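CD180 antigen (Mus musculus, PDB 3T6Q) may cooperate with MD-1 and TLR4 in the innate response of B cells to bacterial lipopolysaccharide, leading to NF-kappa-B activation. Local coordinates at residues 562-573 with 598-606. Numbering follows the deposited sequence.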
loop_
_atom_site.group_PDB
_atom_site.type_symbol
_atom_site.label_atom_id
_atom_site.label_comp_id
_atom_site.label_asym_id
_atom_site.label_seq_id
_atom_site.Cartn_x
_atom_site.Cartn_y
_atom_site.Cartn_z
ATOM N N THR A 562 19.460 59.502 9.919
ATOM C CA THR A 562 19.739 60.884 9.586
ATOM C C THR A 562 21.084 61.245 10.193
ATOM O O THR A 562 21.652 60.445 10.929
ATOM C CB THR A 562 18.651 61.809 10.176
ATOM O OG1 THR A 562 18.825 61.889 11.593
ATOM C CG2 THR A 562 17.256 61.296 9.853
ATOM N N CYS A 563 21.570 62.465 9.926
ATOM C CA CYS A 563 22.789 63.011 10.544
ATOM C C CYS A 563 22.700 63.153 12.052
ATOM O O CYS A 563 23.733 63.187 12.730
ATOM C CB CYS A 563 23.201 64.366 9.896
ATOM S SG CYS A 563 23.690 64.193 8.159
ATOM N N SER A 564 21.471 63.222 12.586
ATOM C CA SER A 564 21.276 63.278 14.028
ATOM C C SER A 564 21.774 61.954 14.663
ATOM O O SER A 564 22.042 61.897 15.865
ATOM C CB SER A 564 19.796 63.508 14.401
ATOM O OG SER A 564 19.263 64.694 13.812
ATOM N N ASN A 565 21.861 60.906 13.850
ATOM C CA ASN A 565 22.345 59.608 14.347
ATOM C C ASN A 565 23.717 59.141 13.785
ATOM O O ASN A 565 24.028 57.935 13.893
ATOM C CB ASN A 565 21.261 58.544 14.105
ATOM C CG ASN A 565 21.254 57.418 15.173
ATOM O OD1 ASN A 565 21.821 57.560 16.270
ATOM N ND2 ASN A 565 20.573 56.297 14.856
ATOM N N ILE A 566 24.538 60.048 13.212
ATOM C CA ILE A 566 25.746 59.580 12.451
ATOM C C ILE A 566 26.712 58.770 13.270
ATOM O O ILE A 566 27.262 57.835 12.731
ATOM C CB ILE A 566 26.718 60.636 11.810
ATOM C CG1 ILE A 566 26.436 62.040 12.242
ATOM C CG2 ILE A 566 26.962 60.353 10.322
ATOM C CD1 ILE A 566 26.953 62.286 13.619
ATOM N N TYR A 567 26.934 59.142 14.532
ATOM C CA TYR A 567 27.884 58.420 15.406
ATOM C C TYR A 567 27.503 56.948 15.593
ATOM O O TYR A 567 28.358 56.050 15.484
ATOM C CB TYR A 567 28.087 59.135 16.740
ATOM C CG TYR A 567 28.822 60.441 16.536
ATOM C CD1 TYR A 567 30.142 60.446 16.072
ATOM C CD2 TYR A 567 28.189 61.654 16.733
ATOM C CE1 TYR A 567 30.817 61.632 15.845
ATOM C CE2 TYR A 567 28.854 62.850 16.516
ATOM C CZ TYR A 567 30.164 62.833 16.069
ATOM O OH TYR A 567 30.830 64.020 15.850
ATOM N N PHE A 568 26.220 56.691 15.812
ATOM C CA PHE A 568 25.764 55.316 15.834
ATOM C C PHE A 568 25.906 54.623 14.471
ATOM O O PHE A 568 26.335 53.472 14.413
ATOM C CB PHE A 568 24.312 55.191 16.362
ATOM C CG PHE A 568 23.771 53.790 16.268
ATOM C CD1 PHE A 568 22.782 53.465 15.363
ATOM C CD2 PHE A 568 24.304 52.783 17.076
ATOM C CE1 PHE A 568 22.305 52.160 15.262
ATOM C CE2 PHE A 568 23.843 51.482 16.980
ATOM C CZ PHE A 568 22.846 51.167 16.076
ATOM N N LEU A 569 25.493 55.294 13.389
ATOM C CA LEU A 569 25.576 54.733 12.040
ATOM C C LEU A 569 27.001 54.295 11.647
ATOM O O LEU A 569 27.189 53.212 11.093
ATOM C CB LEU A 569 24.998 55.705 10.997
ATOM C CG LEU A 569 23.501 56.003 11.152
ATOM C CD1 LEU A 569 23.071 57.189 10.284
ATOM C CD2 LEU A 569 22.668 54.759 10.855
ATOM N N GLU A 570 27.978 55.135 11.952
ATOM C CA GLU A 570 29.406 54.819 11.746
ATOM C C GLU A 570 29.846 53.605 12.610
ATOM O O GLU A 570 30.487 52.665 12.114
ATOM C CB GLU A 570 30.255 56.055 12.065
ATOM C CG GLU A 570 30.228 57.085 10.917
ATOM C CD GLU A 570 30.889 58.432 11.243
ATOM O OE1 GLU A 570 31.618 58.545 12.246
ATOM O OE2 GLU A 570 30.671 59.400 10.480
ATOM N N TRP A 571 29.454 53.630 13.883
ATOM C CA TRP A 571 29.710 52.538 14.822
ATOM C C TRP A 571 29.152 51.252 14.290
ATOM O O TRP A 571 29.825 50.202 14.368
ATOM C CB TRP A 571 29.136 52.868 16.209
ATOM C CG TRP A 571 29.315 51.780 17.243
ATOM C CD1 TRP A 571 30.301 51.696 18.209
ATOM C CD2 TRP A 571 28.472 50.588 17.448
ATOM N NE1 TRP A 571 30.145 50.569 18.967
ATOM C CE2 TRP A 571 29.079 49.849 18.553
ATOM C CE3 TRP A 571 27.354 50.063 16.826
ATOM C CZ2 TRP A 571 28.544 48.651 19.028
ATOM C CZ3 TRP A 571 26.826 48.839 17.304
ATOM C CH2 TRP A 571 27.419 48.155 18.378
ATOM N N TYR A 572 27.923 51.307 13.761
ATOM C CA TYR A 572 27.212 50.139 13.241
ATOM C C TYR A 572 28.027 49.421 12.171
ATOM O O TYR A 572 28.126 48.181 12.189
ATOM C CB TYR A 572 25.846 50.543 12.687
ATOM C CG TYR A 572 24.899 49.398 12.342
ATOM C CD1 TYR A 572 24.908 48.802 11.065
ATOM C CD2 TYR A 572 23.983 48.922 13.279
ATOM C CE1 TYR A 572 24.035 47.766 10.749
ATOM C CE2 TYR A 572 23.082 47.914 12.960
ATOM C CZ TYR A 572 23.122 47.326 11.703
ATOM O OH TYR A 572 22.236 46.314 11.399
ATOM N N LYS A 573 28.618 50.206 11.268
ATOM C CA LYS A 573 29.438 49.701 10.167
ATOM C C LYS A 573 30.748 49.103 10.655
ATOM O O LYS A 573 31.266 48.182 10.045
ATOM C CB LYS A 573 29.772 50.827 9.182
ATOM C CG LYS A 573 28.573 51.486 8.522
ATOM C CD LYS A 573 28.985 52.702 7.683
ATOM C CE LYS A 573 29.013 52.387 6.193
ATOM N NZ LYS A 573 27.664 51.946 5.723
ATOM N N LEU A 598 20.377 49.103 7.817
ATOM C CA LEU A 598 21.404 50.066 8.184
ATOM C C LEU A 598 22.742 49.710 7.575
ATOM O O LEU A 598 23.565 50.598 7.358
ATOM C CB LEU A 598 21.595 50.214 9.707
ATOM C CG LEU A 598 20.519 50.537 10.757
ATOM C CD1 LEU A 598 21.090 51.511 11.778
ATOM C CD2 LEU A 598 19.204 51.052 10.229
ATOM N N SER A 599 22.971 48.414 7.337
ATOM C CA SER A 599 24.190 47.963 6.652
ATOM C C SER A 599 24.317 48.580 5.237
ATOM O O SER A 599 25.426 48.769 4.742
ATOM C CB SER A 599 24.277 46.426 6.607
ATOM O OG SER A 599 23.122 45.863 5.994
ATOM N N ASP A 600 23.188 48.940 4.624
ATOM C CA ASP A 600 23.197 49.583 3.303
ATOM C C ASP A 600 23.200 51.123 3.309
ATOM O O ASP A 600 23.032 51.733 2.253
ATOM C CB ASP A 600 22.047 49.038 2.445
ATOM C CG ASP A 600 22.108 47.536 2.300
ATOM O OD1 ASP A 600 23.240 47.002 2.343
ATOM O OD2 ASP A 600 21.044 46.885 2.173
ATOM N N VAL A 601 23.416 51.745 4.473
ATOM C CA VAL A 601 23.368 53.205 4.589
ATOM C C VAL A 601 24.755 53.834 4.722
ATOM O O VAL A 601 25.537 53.435 5.598
ATOM C CB VAL A 601 22.527 53.671 5.809
ATOM C CG1 VAL A 601 22.721 55.172 6.060
ATOM C CG2 VAL A 601 21.059 53.351 5.604
ATOM N N THR A 602 25.035 54.837 3.879
ATOM C CA THR A 602 26.201 55.718 4.087
ATOM C C THR A 602 25.809 57.174 3.902
ATOM O O THR A 602 25.336 57.570 2.832
ATOM C CB THR A 602 27.407 55.387 3.170
ATOM O OG1 THR A 602 27.439 53.985 2.887
ATOM C CG2 THR A 602 28.730 55.809 3.838
ATOM N N LEU A 603 25.987 57.960 4.955
ATOM C CA LEU A 603 25.648 59.373 4.916
ATOM C C LEU A 603 26.921 60.155 4.884
ATOM O O LEU A 603 27.957 59.678 5.338
ATOM C CB LEU A 603 24.868 59.806 6.169
ATOM C CG LEU A 603 23.551 59.136 6.554
ATOM C CD1 LEU A 603 22.980 59.882 7.738
ATOM C CD2 LEU A 603 22.572 59.146 5.412
ATOM N N SER A 604 26.825 61.372 4.366
ATOM C CA SER A 604 27.895 62.344 4.453
ATOM C C SER A 604 27.296 63.587 5.103
ATOM O O SER A 604 26.364 64.186 4.561
ATOM C CB SER A 604 28.421 62.672 3.051
ATOM O OG SER A 604 29.569 63.483 3.149
ATOM N N CYS A 605 27.820 63.979 6.258
ATOM C CA CYS A 605 27.195 65.044 7.037
ATOM C C CYS A 605 28.091 66.284 7.133
ATOM O O CYS A 605 27.595 67.422 7.183
ATOM C CB CYS A 605 26.768 64.524 8.418
ATOM S SG CYS A 605 25.520 63.177 8.350
ATOM N N SER A 606 29.403 66.043 7.113
ATOM C CA SER A 606 30.468 67.072 7.269
ATOM C C SER A 606 30.335 67.942 8.504
ATOM O O SER A 606 30.555 67.474 9.618
ATOM C CB SER A 606 30.617 67.949 6.025
ATOM O OG SER A 606 31.014 67.171 4.912
HETATM O O HOH W 1 21.181 46.366 8.873
#
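L598 meets three side chains of helix 566-574: F568, L569 and Y572. Its CB lies over one face of the Y572 ring, offset toward the rim near CE1, 3.8 Å from the ring centroid and 20° off the normal, which meets the criteria for a CH-pi contact. Its CD1 meets L569 CD2 and F568 CE1, each at 3.7 Å. With CG of Y572 anti to the backbone N, the ring extends to L598, and a water accepts from both Y572 OH and the N of S599, tying the phenol to the 3-10 turn. The K573 chain bends at chi3 and chi4, which brings NZ to 2.6 Å from V601 O; the donor stands 41° out of the carbonyl plane, so the bond misses the lone-pair direction. At the other end a disulfide, C563 SG to C605 SG at 2.1 Å with chi3 -92°, ties the C-terminal loop covalently to the start of 562-573, and I566 CG2 packs on C605 SG at 3.7 Å. Between these two ends L603 CD1 touches L569 CD1, at 3.7 Å, and the backbone at T562. Both segments belong to the LRRCT module, which caps the C-terminal end of the leucine-rich-repeat solenoid, and the disulfide joins its two parts: F568 and W571 rest on helix 543-547, W571 and Y572 on L579 of strand 579-580, while L598 and V601 pack against C587 of strand 587-589.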